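Local structure of protein (7,8-dihydro-6-hydroxymethylpterin-pyrophosphokinase) (Haemophilus influenzae, 1CBK) at residues A[63-67]-A[68-72]; A[104-108]-A[109-113]; A[139-143]-A[144-148]. The protein probably catalyses the transfer of pyrophosphate from ATP to 6-hydroxymethyl-7,8-dihydropterin, a step in folate biosynthesis. All blocks are in the same frame, centred on the assembly; numbering follows the deposited sequence.

Contact 1: residues A[63-67]-A[68-72]; sequences TELSP and LKLLD
The pyrrolidine ring of Pro-67 has N of Leu-68 standing over one face, as the chain connectivity requires. At the ring edge pack Ile-106 and Leu-111 of the hairpin 106-113, with CD1 of Ile-106 near CG of Pro-67 and CD1 of Leu-111 near CB. The ring also touches Tyr-101 of strand 95-101. It packs the first turn of helix 67-80 against that strand and the hairpin. The other flat group is the peptide carbonyl of Ser-66. Its O takes N-H of Leu-70 nearly end-on, at 2.9 Å with a C=O...N angle of 165°. Lys-69 N also reaches O of Ser-66, but only weakly. Ser-66 is the N-cap of the helix. Its hydroxyl sits between the backbone N and the carbonyl carbon (chi1 74°), which turns OG back toward the first turn. There OG of Ser-66 accepts a weak capping bond from N of Lys-69 at 3.3 Å. The chain of Lys-69 starts close by, with CG 3.4 Å from OG of Ser-66, and then extends away. Leu-65 and Leu-70 stand just before the cap and four residues into the helix. This is a hydrophobic staple. Their side chains cross at about a right angle, with CD1 of Leu-65 4.1 Å from CD1 of Leu-70. The corner belongs to the ferredoxin-like alpha/beta fold of this enzyme, where strand 54-63 gives way to the helix packed on the sheet. Leu-70 also rests on Ile-98 of strand 95-101. At the strand end Thr-63 forms an ST turn, its OG1 accepting from N of Leu-65 at 3.0 Å. Thr-63 OG1 is further bonded to Thr-32 and to the backbone of Asn-31. Further along, N of Leu-71 donates to O of Pro-67 at 3.0 Å.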
ATOM      1  N   THR A  63       7.456 -20.980 -14.087  1.00 10.52           N
ATOM      2  CA  THR A  63       8.454 -21.619 -13.267  1.00  9.47           C
ATOM      3  C   THR A  63       7.954 -22.858 -12.541  1.00 13.85           C
ATOM      4  O   THR A  63       6.739 -23.044 -12.326  1.00 13.24           O
ATOM      5  CB  THR A  63       9.017 -20.596 -12.225  1.00  7.37           C
ATOM      6  OG1 THR A  63      10.139 -21.154 -11.534  1.00 11.66           O
ATOM      7  CG2 THR A  63       7.968 -20.224 -11.197  1.00  5.19           C
ATOM      8  N   GLU A  64       8.907 -23.699 -12.155  1.00 13.81           N
ATOM      9  CA  GLU A  64       8.618 -24.903 -11.398  1.00 13.59           C
ATOM     10  C   GLU A  64       9.201 -24.727 -10.005  1.00 13.60           C
ATOM     11  O   GLU A  64       9.105 -25.631  -9.172  1.00 15.34           O
ATOM     12  CB  GLU A  64       9.159 -26.147 -12.099  1.00 15.61           C
ATOM     13  CG  GLU A  64       8.482 -26.353 -13.467  1.00 25.81           C
ATOM     14  CD  GLU A  64       8.747 -27.721 -14.090  1.00 30.92           C
ATOM     15  OE1 GLU A  64       9.548 -28.503 -13.530  1.00 38.04           O
ATOM     16  OE2 GLU A  64       8.141 -28.018 -15.141  1.00 33.43           O
ATOM     17  N   LEU A  65       9.787 -23.551  -9.747  1.00 10.06           N
ATOM     18  CA  LEU A  65      10.333 -23.249  -8.424  1.00 11.95           C
ATOM     19  C   LEU A  65       9.149 -23.006  -7.480  1.00 13.03           C
ATOM     20  O   LEU A  65       8.125 -22.444  -7.896  1.00 11.46           O
ATOM     21  CB  LEU A  65      11.227 -21.978  -8.452  1.00 12.07           C
ATOM     22  CG  LEU A  65      12.530 -21.944  -9.283  1.00 17.67           C
ATOM     23  CD1 LEU A  65      13.198 -20.562  -9.221  1.00 13.42           C
ATOM     24  CD2 LEU A  65      13.497 -23.007  -8.802  1.00 15.62           C
ATOM     25  N   SER A  66       9.267 -23.474  -6.238  1.00 14.59           N
ATOM     26  CA  SER A  66       8.225 -23.270  -5.227  1.00 14.78           C
ATOM     27  C   SER A  66       8.260 -21.772  -4.868  1.00 15.07           C
ATOM     28  O   SER A  66       9.225 -21.066  -5.198  1.00 15.51           O
ATOM     29  CB  SER A  66       8.520 -24.126  -3.993  1.00 13.92           C
ATOM     30  OG  SER A  66       9.593 -23.580  -3.255  1.00 16.85           O
ATOM     31  N   PRO A  67       7.221 -21.264  -4.187  1.00 15.17           N
ATOM     32  CA  PRO A  67       7.232 -19.836  -3.839  1.00 14.18           C
ATOM     33  C   PRO A  67       8.466 -19.385  -3.049  1.00 12.83           C
ATOM     34  O   PRO A  67       9.051 -18.358  -3.360  1.00 12.13           O
ATOM     35  CB  PRO A  67       5.948 -19.672  -3.007  1.00 13.34           C
ATOM     36  CG  PRO A  67       5.043 -20.712  -3.559  1.00 12.91           C
ATOM     37  CD  PRO A  67       5.944 -21.902  -3.803  1.00 16.49           C
ATOM     38  N   LEU A  68       8.848 -20.143  -2.025  1.00 10.62           N
ATOM     39  CA  LEU A  68      10.006 -19.774  -1.218  1.00 11.75           C
ATOM     40  C   LEU A  68      11.345 -19.912  -1.954  1.00 13.15           C
ATOM     41  O   LEU A  68      12.277 -19.161  -1.669  1.00 12.35           O
ATOM     42  CB  LEU A  68      10.021 -20.525   0.114  1.00 12.31           C
ATOM     43  CG  LEU A  68       8.951 -20.090   1.126  1.00 20.29           C
ATOM     44  CD1 LEU A  68       9.018 -20.987   2.365  1.00 18.51           C
ATOM     45  CD2 LEU A  68       9.119 -18.630   1.528  1.00  9.84           C
ATOM     46  N   LYS A  69      11.437 -20.844  -2.904  1.00 11.86           N
ATOM     47  CA  LYS A  69      12.671 -21.004  -3.659  1.00 13.25           C
ATOM     48  C   LYS A  69      12.792 -19.873  -4.681  1.00 13.11           C
ATOM     49  O   LYS A  69      13.890 -19.388  -4.947  1.00 12.26           O
ATOM     50  CB  LYS A  69      12.745 -22.379  -4.320  1.00 16.87           C
ATOM     51  CG  LYS A  69      12.954 -23.476  -3.294  1.00 28.59           C
ATOM     52  CD  LYS A  69      13.412 -24.759  -3.949  1.00 47.00           C
ATOM     53  CE  LYS A  69      13.551 -25.916  -2.962  1.00 51.90           C
ATOM     54  NZ  LYS A  69      14.126 -27.120  -3.649  1.00 57.02           N
ATOM     55  N   LEU A  70      11.659 -19.461  -5.253  1.00 11.69           N
ATOM     56  CA  LEU A  70      11.648 -18.342  -6.180  1.00 11.73           C
ATOM     57  C   LEU A  70      12.085 -17.087  -5.392  1.00 12.48           C
ATOM     58  O   LEU A  70      12.874 -16.286  -5.906  1.00 14.09           O
ATOM     59  CB  LEU A  70      10.255 -18.143  -6.782  1.00 11.67           C
ATOM     60  CG  LEU A  70      10.082 -16.934  -7.718  1.00  8.98           C
ATOM     61  CD1 LEU A  70      11.064 -17.045  -8.912  1.00  4.45           C
ATOM     62  CD2 LEU A  70       8.613 -16.866  -8.201  1.00  5.06           C
ATOM     63  N   LEU A  71      11.573 -16.909  -4.168  1.00 11.00           N
ATOM     64  CA  LEU A  71      11.954 -15.769  -3.328  1.00 12.46           C
ATOM     65  C   LEU A  71      13.472 -15.813  -3.055  1.00 13.26           C
ATOM     66  O   LEU A  71      14.152 -14.783  -3.158  1.00 13.24           O
ATOM     67  CB  LEU A  71      11.194 -15.746  -1.972  1.00 12.01           C
ATOM     68  CG  LEU A  71      11.580 -14.567  -1.033  1.00 12.58           C
ATOM     69  CD1 LEU A  71      11.279 -13.236  -1.712  1.00  7.32           C
ATOM     70  CD2 LEU A  71      10.856 -14.633   0.315  1.00 12.83           C
ATOM     71  N   ASP A  72      13.980 -16.984  -2.660  1.00 12.59           N
ATOM     72  CA  ASP A  72      15.414 -17.152  -2.396  1.00 12.50           C
ATOM     73  C   ASP A  72      16.240 -16.691  -3.589  1.00 12.24           C
ATOM     74  O   ASP A  72      17.247 -16.004  -3.424  1.00 12.90           O
ATOM     75  CB  ASP A  72      15.757 -18.615  -2.148  1.00 14.78           C
ATOM     76  CG  ASP A  72      15.404 -19.076  -0.762  1.00 17.43           C
ATOM     77  OD1 ASP A  72      15.146 -18.233   0.110  1.00 17.96           O
ATOM     78  OD2 ASP A  72      15.395 -20.307  -0.552  1.00 19.80           O
TER

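Contact 2: residues A[104-108]-A[109-113]; sequences EIIQN and ERLTI
Ile-106 and Leu-111 lie side by side and point the same way on one face of a short beta hairpin, formed by strands 106-107 and 112-113. CG2 of Ile-106 touches CD1 of Leu-111 at 4.0 Å. With CG1 beside the backbone N (chi1 -54°), CG2 of Ile-106 lies anti to that N and reaches Leu-111. Ile-113 shares the face and pairs with Ile-106 across the strands. Helix 67-80 covers this face, while Leu-111 and Ile-113 also rest on Ile-98. Ile-106 and Ile-113 are an antiparallel hydrogen-bonded pair. N of Ile-106 meets O of Ile-113 in the carbonyl plane at 2.7 Å, and the return bond, N of Ile-113 to O of Ile-106, is as short. Gln-107 and Thr-112 are the next, non-hydrogen-bonded pair, and occupy the other face. Their side chains slant across each other. The Gln-107 chain is bent at its second torsion (chi2 -76°), which folds the amide back over the partner strand. OE1 of Gln-107 then comes 3.1 Å from the methyl CG2 of Thr-112. NE2 of Gln-107 donates to the backbone O of Pro-114. Arg-88 and Trp-89 of the second subunit approach here: Trp-89 packs on Thr-112, both give weak hydrogen bonds to OE1 of Gln-107, and NH2 of that Arg-88 makes a full one to O of Asn-108. At the turn, N of Asn-108 donates to O of Leu-111 at 2.9 Å. A water spans the turn, donating to O of Asn-108 and lying 2.8 Å from OG1 of Thr-112.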
ATOM      1  N   GLU A 104      -2.398 -18.722  -6.465  1.00 13.80           N
ATOM      2  CA  GLU A 104      -2.243 -18.991  -5.053  1.00 12.22           C
ATOM      3  C   GLU A 104      -2.226 -17.779  -4.162  1.00 13.89           C
ATOM      4  O   GLU A 104      -1.854 -16.677  -4.568  1.00 14.47           O
ATOM      5  CB  GLU A 104      -1.009 -19.844  -4.816  1.00 14.71           C
ATOM      6  CG  GLU A 104      -1.084 -21.150  -5.597  1.00 19.95           C
ATOM      7  CD  GLU A 104       0.123 -22.041  -5.425  1.00 28.79           C
ATOM      8  OE1 GLU A 104       0.771 -22.007  -4.348  1.00 23.24           O
ATOM      9  OE2 GLU A 104       0.414 -22.791  -6.390  1.00 34.05           O
ATOM     10  N   ILE A 105      -2.660 -18.007  -2.933  1.00 13.82           N
ATOM     11  CA  ILE A 105      -2.687 -16.993  -1.905  1.00 14.81           C
ATOM     12  C   ILE A 105      -1.734 -17.529  -0.850  1.00 14.42           C
ATOM     13  O   ILE A 105      -1.991 -18.568  -0.256  1.00 15.07           O
ATOM     14  CB  ILE A 105      -4.118 -16.778  -1.351  1.00 14.48           C
ATOM     15  CG1 ILE A 105      -5.002 -16.232  -2.470  1.00 14.28           C
ATOM     16  CG2 ILE A 105      -4.111 -15.796  -0.185  1.00  9.80           C
ATOM     17  CD1 ILE A 105      -6.372 -15.837  -2.018  1.00 23.72           C
ATOM     18  N   ILE A 106      -0.609 -16.838  -0.665  1.00 15.01           N
ATOM     19  CA  ILE A 106       0.414 -17.244   0.283  1.00 14.99           C
ATOM     20  C   ILE A 106       0.683 -16.075   1.200  1.00 16.59           C
ATOM     21  O   ILE A 106       1.104 -15.015   0.774  1.00 16.35           O
ATOM     22  CB  ILE A 106       1.714 -17.641  -0.461  1.00 16.34           C
ATOM     23  CG1 ILE A 106       1.393 -18.703  -1.508  1.00 18.22           C
ATOM     24  CG2 ILE A 106       2.755 -18.187   0.503  1.00 16.24           C
ATOM     25  CD1 ILE A 106       2.521 -19.034  -2.378  1.00 15.84           C
ATOM     26  N   GLN A 107       0.394 -16.257   2.472  1.00 20.16           N
ATOM     27  CA  GLN A 107       0.605 -15.189   3.429  1.00 24.02           C
ATOM     28  C   GLN A 107       1.254 -15.876   4.629  1.00 25.83           C
ATOM     29  O   GLN A 107       0.569 -16.540   5.408  1.00 27.54           O
ATOM     30  CB  GLN A 107      -0.736 -14.515   3.792  1.00 20.71           C
ATOM     31  CG  GLN A 107      -1.644 -14.129   2.593  1.00 16.88           C
ATOM     32  CD  GLN A 107      -1.211 -12.874   1.825  1.00 25.26           C
ATOM     33  OE1 GLN A 107      -0.439 -12.052   2.329  1.00 29.17           O
ATOM     34  NE2 GLN A 107      -1.761 -12.695   0.616  1.00 18.63           N
ATOM     35  N   ASN A 108       2.588 -15.810   4.692  1.00 26.30           N
ATOM     36  CA  ASN A 108       3.376 -16.429   5.768  1.00 25.17           C
ATOM     37  C   ASN A 108       4.494 -15.517   6.264  1.00 24.36           C
ATOM     38  O   ASN A 108       4.492 -14.331   5.964  1.00 23.41           O
ATOM     39  CB  ASN A 108       3.921 -17.824   5.368  1.00 26.04           C
ATOM     40  CG  ASN A 108       4.787 -17.821   4.101  1.00 23.02           C
ATOM     41  OD1 ASN A 108       4.579 -18.647   3.210  1.00 26.34           O
ATOM     42  ND2 ASN A 108       5.786 -16.946   4.041  1.00 18.93           N
ATOM     43  N   GLU A 109       5.468 -16.074   6.979  1.00 25.40           N
ATOM     44  CA  GLU A 109       6.580 -15.287   7.535  1.00 27.27           C
ATOM     45  C   GLU A 109       7.442 -14.530   6.533  1.00 25.51           C
ATOM     46  O   GLU A 109       7.926 -13.440   6.837  1.00 25.47           O
ATOM     47  CB  GLU A 109       7.489 -16.193   8.373  1.00 36.39           C
ATOM     48  CG  GLU A 109       7.216 -16.159   9.867  1.00 50.90           C
ATOM     49  CD  GLU A 109       8.103 -15.166  10.588  1.00 60.96           C
ATOM     50  OE1 GLU A 109       9.310 -15.477  10.771  1.00 64.41           O
ATOM     51  OE2 GLU A 109       7.604 -14.080  10.962  1.00 61.85           O
ATOM     52  N   ARG A 110       7.646 -15.135   5.360  1.00 22.48           N
ATOM     53  CA  ARG A 110       8.468 -14.553   4.304  1.00 20.20           C
ATOM     54  C   ARG A 110       7.709 -14.040   3.081  1.00 19.09           C
ATOM     55  O   ARG A 110       8.237 -13.215   2.333  1.00 17.21           O
ATOM     56  CB  ARG A 110       9.506 -15.580   3.841  1.00 21.01           C
ATOM     57  CG  ARG A 110      10.423 -16.124   4.944  1.00 21.29           C
ATOM     58  CD  ARG A 110      11.482 -17.081   4.381  1.00 24.26           C
ATOM     59  NE  ARG A 110      12.369 -16.382   3.448  1.00 25.38           N
ATOM     60  CZ  ARG A 110      12.991 -16.955   2.420  1.00 26.04           C
ATOM     61  NH1 ARG A 110      12.829 -18.252   2.165  1.00 20.81           N
ATOM     62  NH2 ARG A 110      13.774 -16.219   1.638  1.00 19.17           N
ATOM     63  N   LEU A 111       6.478 -14.505   2.869  1.00 17.43           N
ATOM     64  CA  LEU A 111       5.709 -14.083   1.693  1.00 16.54           C
ATOM     65  C   LEU A 111       4.346 -13.468   1.972  1.00 15.32           C
ATOM     66  O   LEU A 111       3.661 -13.868   2.891  1.00 15.24           O
ATOM     67  CB  LEU A 111       5.513 -15.268   0.747  1.00 16.27           C
ATOM     68  CG  LEU A 111       6.755 -15.800   0.032  1.00 15.75           C
ATOM     69  CD1 LEU A 111       6.423 -17.113  -0.598  1.00 13.63           C
ATOM     70  CD2 LEU A 111       7.225 -14.788  -1.005  1.00 13.74           C
ATOM     71  N   THR A 112       3.947 -12.560   1.086  1.00 16.31           N
ATOM     72  CA  THR A 112       2.671 -11.855   1.135  1.00 17.51           C
ATOM     73  C   THR A 112       2.248 -11.828  -0.332  1.00 16.07           C
ATOM     74  O   THR A 112       2.576 -10.888  -1.062  1.00 17.44           O
ATOM     75  CB  THR A 112       2.860 -10.375   1.600  1.00 24.74           C
ATOM     76  OG1 THR A 112       3.584 -10.333   2.839  1.00 25.79           O
ATOM     77  CG2 THR A 112       1.514  -9.670   1.774  1.00 24.31           C
ATOM     78  N   ILE A 113       1.564 -12.882  -0.770  1.00 14.58           N
ATOM     79  CA  ILE A 113       1.104 -13.008  -2.150  1.00 11.72           C
ATOM     80  C   ILE A 113      -0.399 -13.316  -2.180  1.00 12.73           C
ATOM     81  O   ILE A 113      -0.851 -14.298  -1.603  1.00 12.94           O
ATOM     82  CB  ILE A 113       1.850 -14.150  -2.907  1.00 12.66           C
ATOM     83  CG1 ILE A 113       3.374 -13.955  -2.837  1.00  9.28           C
ATOM     84  CG2 ILE A 113       1.377 -14.203  -4.358  1.00  2.35           C
ATOM     85  CD1 ILE A 113       4.170 -15.081  -3.468  1.00 10.97           C
TER
HETATM   86  O   HOH W   1       5.079 -11.431   4.882  1.00 45.21           O

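Contact 3: residues A[139-143]-A[144-148]; sequences NSQII and TELVK
CD2 of Leu-146 sits over one face of the Gln-141 amide, 3.8 Å from OE1 and 4.0 Å from CD of Gln-141. The two side chains cross at about a right angle. Ile-142, next to Gln-141 in the chain, is the N-cap residue of the short helix that begins at Ile-143. Its O lies 3.6 Å from CG of Leu-146. N of Leu-146 donates to O of Ile-142 at 3.2 Å, in the carbonyl plane. N of Glu-145 donates to the same O of Ile-142 at 3.0 Å, from above that plane. The side chains of Ile-142 and Thr-144 lie side by side, with CG2 of Ile-142 3.4 Å from OG1 of Thr-144. The hydroxyl of Thr-144 is tucked between its own N and carbonyl carbon (chi1 54°), which brings it to that methyl. Asn-139 positions the Gln-141 amide. Its OD1 accepts from N of Gln-141 at 3.0 Å, an Asx turn, and its ND2 donates to OE1 of Gln-141 at 2.9 Å. Each donor stands above the carbonyl plane of its acceptor. The same ND2 bonds O of Gly-47 of the second subunit, and Gln-49 of that subunit packs on Gln-141. Behind the helix start, Ile-143 and Thr-144 press on Phe-129 of helix 122-131. The Ile-142 side chain has no acceptor for the helix N-H groups; opening backbone bonds hold the helix start, while the Asn-139 and Gln-141 side chains bond in the loop ahead.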
ATOM      1  N   ASN A 139      -8.131 -12.704  -5.687  1.00 14.98           N
ATOM      2  CA  ASN A 139      -9.258 -12.237  -4.888  1.00 14.18           C
ATOM      3  C   ASN A 139     -10.499 -11.992  -5.767  1.00 15.24           C
ATOM      4  O   ASN A 139     -11.426 -11.310  -5.337  1.00 15.87           O
ATOM      5  CB  ASN A 139      -8.906 -10.951  -4.125  1.00 12.32           C
ATOM      6  CG  ASN A 139      -8.757  -9.739  -5.041  1.00 12.01           C
ATOM      7  OD1 ASN A 139      -8.702  -9.871  -6.266  1.00  9.73           O
ATOM      8  ND2 ASN A 139      -8.681  -8.551  -4.447  1.00 10.24           N
ATOM      9  N   SER A 140     -10.458 -12.502  -7.001  1.00 13.83           N
ATOM     10  CA  SER A 140     -11.528 -12.385  -7.996  1.00 13.72           C
ATOM     11  C   SER A 140     -11.654 -11.024  -8.734  1.00 13.82           C
ATOM     12  O   SER A 140     -12.507 -10.877  -9.619  1.00 14.04           O
ATOM     13  CB  SER A 140     -12.878 -12.824  -7.406  1.00 18.32           C
ATOM     14  OG  SER A 140     -13.479 -11.774  -6.658  1.00 18.12           O
ATOM     15  N   GLN A 141     -10.851 -10.021  -8.374  1.00 12.85           N
ATOM     16  CA  GLN A 141     -10.905  -8.738  -9.097  1.00 10.96           C
ATOM     17  C   GLN A 141     -10.287  -8.899 -10.504  1.00 12.82           C
ATOM     18  O   GLN A 141      -9.412  -9.751 -10.732  1.00 12.74           O
ATOM     19  CB  GLN A 141     -10.214  -7.616  -8.308  1.00 12.19           C
ATOM     20  CG  GLN A 141     -11.045  -7.111  -7.111  1.00 15.52           C
ATOM     21  CD  GLN A 141     -10.365  -5.987  -6.340  1.00 21.26           C
ATOM     22  OE1 GLN A 141      -9.192  -6.089  -5.961  1.00 25.93           O
ATOM     23  NE2 GLN A 141     -11.109  -4.924  -6.071  1.00 24.02           N
ATOM     24  N   ILE A 142     -10.769  -8.101 -11.446  1.00 10.52           N
ATOM     25  CA  ILE A 142     -10.321  -8.159 -12.817  1.00 12.11           C
ATOM     26  C   ILE A 142      -9.383  -6.996 -13.106  1.00 12.74           C
ATOM     27  O   ILE A 142      -9.658  -5.860 -12.699  1.00 12.82           O
ATOM     28  CB  ILE A 142     -11.544  -8.117 -13.752  1.00 11.85           C
ATOM     29  CG1 ILE A 142     -12.555  -9.161 -13.277  1.00 15.44           C
ATOM     30  CG2 ILE A 142     -11.140  -8.441 -15.168  1.00 22.96           C
ATOM     31  CD1 ILE A 142     -13.876  -9.047 -13.939  1.00 23.02           C
ATOM     32  N   ILE A 143      -8.319  -7.266 -13.856  1.00 10.53           N
ATOM     33  CA  ILE A 143      -7.331  -6.237 -14.186  1.00 11.19           C
ATOM     34  C   ILE A 143      -7.930  -5.007 -14.889  1.00 12.98           C
ATOM     35  O   ILE A 143      -7.513  -3.872 -14.619  1.00 14.10           O
ATOM     36  CB  ILE A 143      -6.174  -6.834 -15.045  1.00 10.81           C
ATOM     37  CG1 ILE A 143      -4.947  -5.901 -15.064  1.00 13.56           C
ATOM     38  CG2 ILE A 143      -6.663  -7.081 -16.474  1.00  5.69           C
ATOM     39  CD1 ILE A 143      -4.060  -5.946 -13.838  1.00 13.26           C
ATOM     40  N   THR A 144      -8.921  -5.216 -15.758  1.00 12.63           N
ATOM     41  CA  THR A 144      -9.548  -4.115 -16.492  1.00 15.78           C
ATOM     42  C   THR A 144     -10.229  -3.100 -15.566  1.00 17.25           C
ATOM     43  O   THR A 144     -10.369  -1.922 -15.918  1.00 18.93           O
ATOM     44  CB  THR A 144     -10.580  -4.617 -17.519  1.00 14.20           C
ATOM     45  OG1 THR A 144     -11.528  -5.461 -16.856  1.00 19.13           O
ATOM     46  CG2 THR A 144      -9.898  -5.399 -18.637  1.00 13.75           C
ATOM     47  N   GLU A 145     -10.651  -3.563 -14.392  1.00 17.56           N
ATOM     48  CA  GLU A 145     -11.302  -2.695 -13.418  1.00 19.37           C
ATOM     49  C   GLU A 145     -10.248  -1.943 -12.639  1.00 19.45           C
ATOM     50  O   GLU A 145     -10.314  -0.710 -12.521  1.00 19.31           O
ATOM     51  CB  GLU A 145     -12.205  -3.496 -12.478  1.00 19.70           C
ATOM     52  CG  GLU A 145     -13.439  -4.077 -13.191  1.00 24.28           C
ATOM     53  CD  GLU A 145     -14.205  -3.031 -14.027  1.00 29.16           C
ATOM     54  OE1 GLU A 145     -14.863  -2.147 -13.412  1.00 26.74           O
ATOM     55  OE2 GLU A 145     -14.148  -3.115 -15.295  1.00 23.11           O
ATOM     56  N   LEU A 146      -9.260  -2.689 -12.149  1.00 18.37           N
ATOM     57  CA  LEU A 146      -8.145  -2.131 -11.395  1.00 16.93           C
ATOM     58  C   LEU A 146      -7.386  -1.032 -12.160  1.00 15.19           C
ATOM     59  O   LEU A 146      -6.965  -0.044 -11.567  1.00 17.46           O
ATOM     60  CB  LEU A 146      -7.165  -3.245 -11.009  1.00 17.35           C
ATOM     61  CG  LEU A 146      -7.676  -4.343 -10.080  1.00 19.60           C
ATOM     62  CD1 LEU A 146      -6.589  -5.385  -9.879  1.00 12.30           C
ATOM     63  CD2 LEU A 146      -8.118  -3.732  -8.752  1.00 20.96           C
ATOM     64  N   VAL A 147      -7.220  -1.177 -13.469  1.00 14.69           N
ATOM     65  CA  VAL A 147      -6.468  -0.178 -14.230  1.00 13.85           C
ATOM     66  C   VAL A 147      -7.202   1.153 -14.461  1.00 15.66           C
ATOM     67  O   VAL A 147      -6.570   2.161 -14.773  1.00 14.60           O
ATOM     68  CB  VAL A 147      -5.937  -0.781 -15.555  1.00 12.49           C
ATOM     69  CG1 VAL A 147      -7.040  -0.834 -16.598  1.00 10.01           C
ATOM     70  CG2 VAL A 147      -4.714  -0.013 -16.055  1.00 12.89           C
ATOM     71  N   LYS A 148      -8.524   1.157 -14.274  1.00 16.67           N
ATOM     72  CA  LYS A 148      -9.382   2.342 -14.445  1.00 17.86           C
ATOM     73  C   LYS A 148      -8.856   3.534 -13.669  1.00 16.14           C
ATOM     74  O   LYS A 148      -8.818   4.641 -14.174  1.00 17.36           O
ATOM     75  CB  LYS A 148     -10.804   2.055 -13.944  1.00 22.39           C
ATOM     76  CG  LYS A 148     -11.666   1.199 -14.851  1.00 29.48           C
ATOM     77  CD  LYS A 148     -12.166   2.006 -16.011  1.00 42.33           C
ATOM     78  CE  LYS A 148     -13.396   1.359 -16.651  1.00 48.53           C
ATOM     79  NZ  LYS A 148     -14.024   2.298 -17.655  1.00 55.45           N
TER

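In the fold
All three contacts are local and lie at the surface of the chain, each with at least one buried residue. Contacts 1 and 2 touch, their centres 12 Å apart. Both pack on Ile-98 of strand 95-101 and share helix 67-80, which starts in contact 1 and covers contact 2. Asp-72 OD1 makes a salt bridge with Arg-110 NH2 at 2.9 Å. Contact 3 touches neither, though its nearest atoms come within about 5 Å of contact 2 and about 16 Å of contact 1. Contacts 1 and 3 both start helices, one with a serine cap and a leucine pair, the other without a side-chain cap. Contact 2 is strand pairing. Contacts 2 and 3 also meet the second subunit; contact 1 does not.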